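Local structure of protein-tyrosine-phosphatase (Shewanella sp., 2Z72) at residues Y205-E213 with P254-S262; S21-K32 with I36-C47. The protein hydrolyses phosphate esters of protein tyrosine as a cold-active phosphatase of the calcineurin-like, two-metal phosphoesterase family. All blocks are in the same frame, centred on the assembly; numbering follows the deposited sequence. Where two conformers were deposited one is given.

Interaction 1 of 2, residues Y205-E213 with P254-S262; sequences YMHGGISSE and PTWYRGYFS. With ZN (zinc ion), chain C.
The Tyr257 ring is sandwiched between Ser211 and Gly259. Ser211 CB sits over the centre of one face, 3.6 Å from the ring centroid, in a CH-pi contact. The opposite face carries the backbone N of Gly259, from the ring's own segment. Gly209 CA and Tyr260 CE1 lie at the ring edge, in its plane. CG of Tyr257 is anti to the backbone N (chi1 -176°), which lays the ring along Gly209 to Ser211. Its hydroxyl is linked through a water to Ser212 N. The Ser211 hydroxyl bonds instead to Asn252 O.

The His207 ring is met at its edge. Thr255 O lies in the ring plane, 3.2 Å from His207 CD2. This buried carbonyl has no hydrogen-bond partner in the model. His207 NE2 binds zinc at 2.0 Å, and ND1 bonds to Thr112 O, so both nitrogens fix the ring's rotation.

Tyr260 reaches in with its hydroxyl. Ile210 N donates to Tyr260 OH at 2.9 Å, and CE2 of the ring rests near Gly209 CA. Ile273 and Leu270 of helix 267-277 also touch this ring.

Pro254 O accepts two backbone bonds. Gly208 N approaches Pro254 O in the carbonyl plane at 2.8 Å; Gly209 N reaches Pro254 O from above that plane at 3.1 Å. Gly209 O receives Pro254 CA in a nearly straight CA-H...O contact. A water joins Gly208 O to Tyr260 N.

Gly208 has no side chain to meet Pro254 O and Tyr257 N, nor Gly209 to meet the Tyr260 ring, so the backbones pack closely. The backbone angles of Gly209 also call for glycine. Asp114, Asn149, His286 and a water complete the zinc site. His207-Gly208-Gly209, after strand 203-206, matches the His-Gly-Gly metal-binding loop of calcineurin-like (PPP-type) phosphoesterases.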
# COMPACT_ATOMS: atom_id res chain seq x y z
N TYR A 205 2.63 -11.31 4.65
CA TYR A 205 1.94 -10.01 4.58
C TYR A 205 1.14 -9.97 3.28
O TYR A 205 1.67 -10.20 2.19
CB TYR A 205 2.93 -8.88 4.53
CG TYR A 205 3.83 -8.74 5.72
CD1 TYR A 205 4.97 -9.50 5.84
CD2 TYR A 205 3.54 -7.83 6.72
CE1 TYR A 205 5.82 -9.39 6.93
CE2 TYR A 205 4.37 -7.73 7.82
CZ TYR A 205 5.54 -8.49 7.94
OH TYR A 205 6.31 -8.36 9.06
N MET A 206 -0.13 -9.55 3.37
CA MET A 206 -0.94 -9.25 2.21
C MET A 206 -2.16 -8.45 2.69
O MET A 206 -2.43 -8.30 3.86
CB MET A 206 -1.33 -10.52 1.48
CG MET A 206 -2.44 -11.41 2.00
SD MET A 206 -2.17 -12.14 3.64
CE MET A 206 -0.59 -12.95 3.33
N HIS A 207 -2.91 -7.95 1.70
CA HIS A 207 -3.98 -7.03 2.06
C HIS A 207 -5.15 -7.69 2.78
O HIS A 207 -5.57 -7.20 3.84
CB HIS A 207 -4.45 -6.33 0.78
CG HIS A 207 -5.50 -5.31 1.08
ND1 HIS A 207 -5.20 -4.18 1.82
CD2 HIS A 207 -6.80 -5.22 0.78
CE1 HIS A 207 -6.29 -3.48 1.98
NE2 HIS A 207 -7.33 -4.06 1.34
N GLY A 208 -5.71 -8.75 2.22
CA GLY A 208 -6.92 -9.38 2.72
C GLY A 208 -6.66 -10.60 3.57
O GLY A 208 -6.97 -10.66 4.77
N GLY A 209 -6.05 -11.62 2.95
CA GLY A 209 -5.70 -12.86 3.65
C GLY A 209 -5.66 -13.98 2.65
O GLY A 209 -6.09 -13.89 1.54
N ILE A 210 -5.10 -15.14 3.12
CA ILE A 210 -4.95 -16.32 2.29
C ILE A 210 -5.97 -17.36 2.76
O ILE A 210 -5.95 -17.78 3.91
CB ILE A 210 -3.51 -16.85 2.35
CG1 ILE A 210 -2.46 -15.77 2.13
CG2 ILE A 210 -3.36 -18.04 1.38
CD1 ILE A 210 -2.46 -15.18 0.74
N SER A 211 -6.82 -17.75 1.83
CA SER A 211 -7.82 -18.79 2.01
C SER A 211 -7.25 -20.15 1.62
O SER A 211 -6.21 -20.25 0.98
CB SER A 211 -9.06 -18.50 1.21
OG SER A 211 -8.72 -18.56 -0.19
N SER A 212 -7.95 -21.19 1.99
CA SER A 212 -7.50 -22.57 1.71
C SER A 212 -7.47 -22.84 0.23
O SER A 212 -6.72 -23.72 -0.26
CB SER A 212 -8.41 -23.55 2.45
OG SER A 212 -8.03 -23.50 3.84
N GLU A 213 -8.21 -22.08 -0.56
CA GLU A 213 -8.17 -22.22 -2.06
C GLU A 213 -6.78 -21.96 -2.60
O GLU A 213 -6.44 -22.53 -3.65
CB GLU A 213 -9.24 -21.32 -2.70
CG GLU A 213 -9.32 -21.36 -4.21
CD GLU A 213 -10.53 -20.72 -4.82
OE1 GLU A 213 -11.31 -20.17 -4.03
OE2 GLU A 213 -10.59 -20.71 -6.10
N PRO A 254 -6.37 -13.17 -2.30
CA PRO A 254 -5.54 -12.47 -1.34
C PRO A 254 -5.87 -11.03 -1.04
O PRO A 254 -5.52 -10.57 0.06
CB PRO A 254 -4.14 -12.58 -2.01
CG PRO A 254 -4.17 -13.90 -2.75
CD PRO A 254 -5.61 -14.02 -3.25
N THR A 255 -6.47 -10.29 -1.97
CA THR A 255 -6.75 -8.89 -1.72
C THR A 255 -8.17 -8.57 -1.29
O THR A 255 -8.43 -7.45 -0.89
CB THR A 255 -6.41 -8.04 -2.95
OG1 THR A 255 -7.18 -8.51 -4.04
CG2 THR A 255 -4.92 -8.10 -3.26
N TRP A 256 -9.04 -9.58 -1.22
CA TRP A 256 -10.42 -9.37 -0.74
C TRP A 256 -10.80 -10.25 0.41
O TRP A 256 -11.78 -9.97 1.10
CB TRP A 256 -11.41 -9.59 -1.87
CG TRP A 256 -11.49 -8.53 -2.90
CD1 TRP A 256 -10.73 -8.40 -4.04
CD2 TRP A 256 -12.37 -7.43 -2.91
NE1 TRP A 256 -11.09 -7.32 -4.75
CE2 TRP A 256 -12.11 -6.67 -4.09
CE3 TRP A 256 -13.39 -6.97 -2.09
CZ2 TRP A 256 -12.81 -5.52 -4.42
CZ3 TRP A 256 -14.08 -5.84 -2.41
CH2 TRP A 256 -13.80 -5.10 -3.57
N TYR A 257 -10.11 -11.38 0.64
CA TYR A 257 -10.56 -12.36 1.60
C TYR A 257 -10.65 -11.79 2.99
O TYR A 257 -9.70 -11.18 3.47
CB TYR A 257 -9.56 -13.50 1.61
CG TYR A 257 -9.91 -14.68 2.51
CD1 TYR A 257 -11.12 -15.39 2.34
CD2 TYR A 257 -9.01 -15.09 3.48
CE1 TYR A 257 -11.40 -16.48 3.16
CE2 TYR A 257 -9.33 -16.19 4.28
CZ TYR A 257 -10.51 -16.86 4.13
OH TYR A 257 -10.76 -17.95 4.93
N ARG A 258 -11.80 -12.03 3.64
CA ARG A 258 -12.03 -11.58 4.98
C ARG A 258 -12.26 -12.70 5.98
O ARG A 258 -12.73 -12.48 7.09
CB ARG A 258 -13.23 -10.60 5.11
CG ARG A 258 -12.94 -9.34 4.35
CD ARG A 258 -13.95 -8.31 4.77
NE ARG A 258 -14.04 -7.21 3.88
CZ ARG A 258 -13.58 -6.03 3.81
NH1 ARG A 258 -13.76 -5.03 2.91
NH2 ARG A 258 -12.77 -5.67 4.80
N GLY A 259 -11.91 -13.92 5.58
CA GLY A 259 -12.20 -15.09 6.38
C GLY A 259 -11.56 -15.02 7.75
O GLY A 259 -12.09 -15.61 8.72
N TYR A 260 -10.37 -14.40 7.92
CA TYR A 260 -9.72 -14.38 9.24
C TYR A 260 -10.57 -13.63 10.28
O TYR A 260 -10.38 -13.83 11.47
CB TYR A 260 -8.32 -13.78 9.21
CG TYR A 260 -7.36 -14.46 8.28
CD1 TYR A 260 -7.55 -15.79 7.88
CD2 TYR A 260 -6.25 -13.82 7.81
CE1 TYR A 260 -6.64 -16.41 7.02
CE2 TYR A 260 -5.34 -14.44 6.97
CZ TYR A 260 -5.53 -15.73 6.56
OH TYR A 260 -4.62 -16.30 5.71
N PHE A 261 -11.51 -12.81 9.81
CA PHE A 261 -12.38 -12.00 10.64
C PHE A 261 -13.77 -12.55 10.79
O PHE A 261 -14.64 -11.93 11.42
CB PHE A 261 -12.41 -10.56 10.07
CG PHE A 261 -11.04 -9.95 10.06
CD1 PHE A 261 -10.26 -10.02 8.91
CD2 PHE A 261 -10.53 -9.35 11.18
CE1 PHE A 261 -8.98 -9.51 8.95
CE2 PHE A 261 -9.29 -8.81 11.18
CZ PHE A 261 -8.49 -8.89 10.06
N SER A 262 -14.01 -13.71 10.23
CA SER A 262 -15.24 -14.44 10.33
C SER A 262 -15.33 -15.13 11.69
O SER A 262 -14.38 -15.71 12.18
CB SER A 262 -15.39 -15.46 9.19
OG SER A 262 -16.55 -16.26 9.38
ZN ZN C . -9.23 -3.45 1.19
O HOH W 1 -8.96 -12.45 6.08
O HOH W 2 -10.17 -20.63 3.76
O HOH W 3 -10.27 -2.29 2.39

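Interaction 2 of 2, residues S21-K32 with I36-C47; sequences STAYWICDNRLK and IEKLQVNRPEHC
Trp25 meets Arg43 CA and the Pro44 ring in the aromatic part of this contact. Both CH-pi contacts fall on one face of the indole. Pro44 CD stands 3.5 Å from the centroid of the five-membered ring, almost on its normal. Arg43 CA lies 3.7 Å from the centroid of the six-membered ring. CG of Trp25 is anti to its carbonyl carbon (chi1 -50°), and this turns the indole under the passing chain. Its NE1 bonds to Thr34 OG1, while the Arg43 side chain leads off to Leu50 O.

Aliphatic packing continues toward Ser21. Val41 CG1 touches Trp25 CZ2 at 3.7 Å and also meets Ala23 CB. Ile36 CD1 reaches back to Ala23 CB and to Ser21 CB. The extended Lys32 chain and the Pro44 ring slide past each other in opposite directions, with Lys32 CD 3.7 Å from Pro44 CB.

Among the polar contacts, Ile36 N gives a nearly straight hydrogen bond to Ser21 O at 2.9 Å. Lys32 NZ also approaches Glu45 O; that bond is very short, and Lys32 was modelled in two conformers, so it is doubtful.

The covalent link is the disulfide between Cys27 SG and Cys47 SG, with chi3 -86°. It ties Cys27, in the hairpin, to Cys47, and His46 O packs near Cys27 CB.

A covalent disulfide and a backbone hydrogen bond thus hold the two ends. Between them the apolar indole face packs on Arg43 and Pro44, so most of the contact is apolar.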
# COMPACT_ATOMS: atom_id res chain seq x y z
N SER A 21 9.49 13.79 -18.71
CA SER A 21 8.16 13.66 -18.17
C SER A 21 7.44 15.00 -18.16
O SER A 21 8.04 16.06 -18.30
CB SER A 21 8.28 13.06 -16.76
OG SER A 21 8.72 11.68 -16.79
N THR A 22 6.11 14.93 -17.98
CA THR A 22 5.22 16.06 -17.93
C THR A 22 4.33 15.94 -16.70
O THR A 22 3.90 14.82 -16.39
CB THR A 22 4.34 16.07 -19.18
OG1 THR A 22 5.15 16.15 -20.37
CG2 THR A 22 3.36 17.27 -19.18
N ALA A 23 4.10 17.01 -16.02
CA ALA A 23 3.27 17.03 -14.83
C ALA A 23 2.02 17.89 -15.06
O ALA A 23 2.11 19.04 -15.53
CB ALA A 23 4.05 17.56 -13.64
N TYR A 24 0.88 17.33 -14.66
CA TYR A 24 -0.40 17.98 -14.66
C TYR A 24 -0.77 18.34 -13.21
O TYR A 24 -0.76 17.45 -12.35
CB TYR A 24 -1.47 17.10 -15.26
CG TYR A 24 -1.29 16.79 -16.71
CD1 TYR A 24 -0.78 15.59 -17.17
CD2 TYR A 24 -1.59 17.66 -17.69
CE1 TYR A 24 -0.63 15.34 -18.51
CE2 TYR A 24 -1.41 17.41 -19.04
CZ TYR A 24 -0.94 16.26 -19.45
OH TYR A 24 -0.76 16.00 -20.76
N TRP A 25 -1.14 19.58 -12.97
CA TRP A 25 -1.45 20.11 -11.66
C TRP A 25 -2.81 20.73 -11.70
O TRP A 25 -3.13 21.50 -12.64
CB TRP A 25 -0.46 21.19 -11.24
CG TRP A 25 0.98 20.84 -11.39
CD1 TRP A 25 1.72 20.91 -12.54
CD2 TRP A 25 1.89 20.38 -10.41
NE1 TRP A 25 2.98 20.52 -12.33
CE2 TRP A 25 3.16 20.18 -11.03
CE3 TRP A 25 1.79 20.10 -9.04
CZ2 TRP A 25 4.27 19.73 -10.31
CZ3 TRP A 25 2.90 19.66 -8.34
CH2 TRP A 25 4.16 19.47 -8.98
N ILE A 26 -3.65 20.43 -10.71
CA ILE A 26 -4.89 21.17 -10.50
C ILE A 26 -4.62 22.24 -9.46
O ILE A 26 -4.30 21.94 -8.32
CB ILE A 26 -6.04 20.26 -10.02
CG1 ILE A 26 -6.21 19.07 -10.91
CG2 ILE A 26 -7.32 21.08 -9.93
CD1 ILE A 26 -6.28 19.36 -12.40
N CYS A 27 -4.67 23.50 -9.90
CA CYS A 27 -4.36 24.64 -9.04
C CYS A 27 -5.56 25.59 -9.06
O CYS A 27 -5.83 26.22 -10.09
CB CYS A 27 -3.10 25.34 -9.55
SG CYS A 27 -1.70 24.27 -9.83
N ASP A 28 -6.32 25.67 -7.99
CA ASP A 28 -7.51 26.55 -7.93
C ASP A 28 -8.47 26.21 -9.04
O ASP A 28 -9.00 27.14 -9.70
CB ASP A 28 -7.09 28.00 -8.02
CG ASP A 28 -8.01 29.01 -7.35
OD1 ASP A 28 -8.93 28.70 -6.58
OD2 ASP A 28 -7.70 30.19 -7.65
N ASN A 29 -8.77 24.96 -9.23
CA ASN A 29 -9.74 24.46 -10.20
C ASN A 29 -9.38 24.78 -11.66
O ASN A 29 -10.24 24.74 -12.53
CB ASN A 29 -11.19 24.86 -9.97
CG ASN A 29 -11.90 23.96 -8.96
OD1 ASN A 29 -11.28 23.06 -8.38
ND2 ASN A 29 -13.19 24.21 -8.71
N ARG A 30 -8.09 24.97 -11.93
CA ARG A 30 -7.64 25.17 -13.27
C ARG A 30 -6.43 24.24 -13.47
O ARG A 30 -5.72 23.88 -12.52
CB ARG A 30 -7.23 26.63 -13.51
CG ARG A 30 -8.37 27.62 -13.43
CD ARG A 30 -9.18 27.84 -14.71
NE ARG A 30 -10.10 26.71 -14.97
CZ ARG A 30 -11.32 26.44 -14.58
NH1 ARG A 30 -11.89 25.30 -15.00
NH2 ARG A 30 -11.90 27.34 -13.78
N LEU A 31 -6.16 23.85 -14.70
CA LEU A 31 -5.03 22.99 -15.01
C LEU A 31 -3.79 23.78 -15.33
O LEU A 31 -3.82 24.68 -16.16
CB LEU A 31 -5.43 22.12 -16.20
CG LEU A 31 -4.38 21.10 -16.67
CD1 LEU A 31 -4.00 20.13 -15.55
CD2 LEU A 31 -4.86 20.36 -17.90
N LYS A 32 -2.70 23.36 -14.75
CA LYS A 32 -1.36 23.79 -15.12
C LYS A 32 -0.58 22.56 -15.57
O LYS A 32 -0.66 21.52 -14.94
CB LYS A 32 -0.65 24.57 -14.04
CG LYS A 32 -1.22 25.95 -13.66
CD LYS A 32 -0.28 26.76 -12.77
CE LYS A 32 -0.67 28.18 -12.39
NZ LYS A 32 0.45 28.96 -11.75
N ILE A 36 9.00 18.52 -17.08
CA ILE A 36 9.91 18.24 -15.98
C ILE A 36 11.37 18.24 -16.44
O ILE A 36 11.69 17.51 -17.39
CB ILE A 36 9.55 16.90 -15.33
CG1 ILE A 36 8.15 16.96 -14.69
CG2 ILE A 36 10.59 16.42 -14.33
CD1 ILE A 36 7.45 15.67 -14.45
N GLU A 37 12.17 19.07 -15.76
CA GLU A 37 13.58 19.32 -16.01
C GLU A 37 14.39 18.58 -14.93
O GLU A 37 14.12 18.73 -13.69
CB GLU A 37 13.95 20.80 -16.02
CG GLU A 37 12.95 21.84 -16.46
CD GLU A 37 13.10 22.08 -17.95
OE1 GLU A 37 12.37 22.88 -18.54
OE2 GLU A 37 14.00 21.33 -18.43
N LYS A 38 15.34 17.76 -15.39
CA LYS A 38 16.35 17.15 -14.52
C LYS A 38 15.68 16.33 -13.44
O LYS A 38 16.14 16.26 -12.28
CB LYS A 38 17.22 18.23 -13.90
CG LYS A 38 17.93 19.15 -14.89
CD LYS A 38 18.87 20.16 -14.26
CE LYS A 38 20.05 20.57 -15.12
NZ LYS A 38 21.12 21.39 -14.45
N LEU A 39 14.58 15.69 -13.82
CA LEU A 39 13.80 14.76 -12.95
C LEU A 39 13.14 15.43 -11.75
O LEU A 39 12.56 14.73 -10.91
CB LEU A 39 14.60 13.59 -12.49
CG LEU A 39 15.23 12.76 -13.64
CD1 LEU A 39 15.93 11.60 -12.95
CD2 LEU A 39 14.24 12.27 -14.68
N GLN A 40 13.10 16.75 -11.67
CA GLN A 40 12.56 17.44 -10.50
C GLN A 40 11.16 17.86 -10.83
O GLN A 40 10.85 18.71 -11.70
CB GLN A 40 13.36 18.70 -10.23
CG GLN A 40 14.74 18.53 -9.71
CD GLN A 40 14.95 17.96 -8.32
OE1 GLN A 40 14.02 17.81 -7.53
NE2 GLN A 40 16.18 17.63 -7.98
N VAL A 41 10.23 17.29 -10.12
CA VAL A 41 8.83 17.66 -10.31
C VAL A 41 8.51 18.82 -9.37
O VAL A 41 8.25 18.57 -8.20
CB VAL A 41 7.92 16.46 -10.04
CG1 VAL A 41 6.51 16.81 -10.31
CG2 VAL A 41 8.37 15.22 -10.84
N ASN A 42 8.58 20.00 -9.96
CA ASN A 42 8.42 21.26 -9.26
C ASN A 42 7.05 21.86 -9.53
O ASN A 42 6.61 21.92 -10.68
CB ASN A 42 9.47 22.29 -9.69
CG ASN A 42 10.83 21.89 -9.14
OD1 ASN A 42 10.94 21.18 -8.13
ND2 ASN A 42 11.83 22.39 -9.84
N ARG A 43 6.42 22.32 -8.46
CA ARG A 43 5.06 22.86 -8.58
C ARG A 43 5.14 24.23 -9.16
O ARG A 43 6.00 25.05 -8.85
CB ARG A 43 4.52 22.87 -7.14
CG ARG A 43 3.30 23.56 -6.85
CD ARG A 43 3.19 24.14 -5.45
NE ARG A 43 3.75 23.43 -4.41
CZ ARG A 43 4.61 23.54 -3.45
NH1 ARG A 43 5.34 24.61 -3.18
NH2 ARG A 43 4.80 22.50 -2.63
N PRO A 44 4.21 24.59 -10.02
CA PRO A 44 4.17 25.98 -10.42
C PRO A 44 3.72 26.92 -9.31
O PRO A 44 3.28 26.52 -8.23
CB PRO A 44 3.05 25.90 -11.44
CG PRO A 44 2.42 24.58 -11.49
CD PRO A 44 3.16 23.74 -10.57
N GLU A 45 3.86 28.21 -9.61
CA GLU A 45 3.33 29.21 -8.63
C GLU A 45 1.82 29.12 -8.53
O GLU A 45 1.04 28.63 -9.36
CB GLU A 45 3.87 30.57 -9.08
CG GLU A 45 5.36 30.83 -8.82
CD GLU A 45 5.86 32.06 -9.53
OE1 GLU A 45 5.53 32.14 -10.75
OE2 GLU A 45 6.54 32.94 -8.96
N HIS A 46 1.24 29.65 -7.48
CA HIS A 46 -0.19 29.69 -7.34
C HIS A 46 -0.75 28.26 -7.25
O HIS A 46 -1.86 28.10 -7.72
CB HIS A 46 -0.96 30.40 -8.47
CG HIS A 46 -0.46 31.58 -9.20
ND1 HIS A 46 -0.80 31.86 -10.52
CD2 HIS A 46 0.35 32.61 -8.80
CE1 HIS A 46 -0.20 32.98 -10.85
NE2 HIS A 46 0.50 33.46 -9.84
N CYS A 47 0.05 27.36 -6.71
CA CYS A 47 -0.48 26.00 -6.64
C CYS A 47 -0.44 25.32 -5.27
O CYS A 47 -0.16 24.12 -5.20
CB CYS A 47 0.34 25.20 -7.69
SG CYS A 47 -0.84 23.93 -8.10

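Interaction 2 closes along the chain before interaction 1 opens. Their centres are 39 Å apart, on opposite sides of the centre of the chain. Their nearest atoms are about 26 Å apart, so they do not touch. Interaction 1 borders the two-zinc site, probably the catalytic centre: its His207 binds one zinc ion, and the His207 side chain is about 4 Å from the other. Interaction 2 contributes no zinc ligand and packs segment 36-47 on the N-terminal three-stranded sheet. The first contact thus belongs to the metal-binding core of the phosphoesterase fold, and the second to the N-terminal part of the chain.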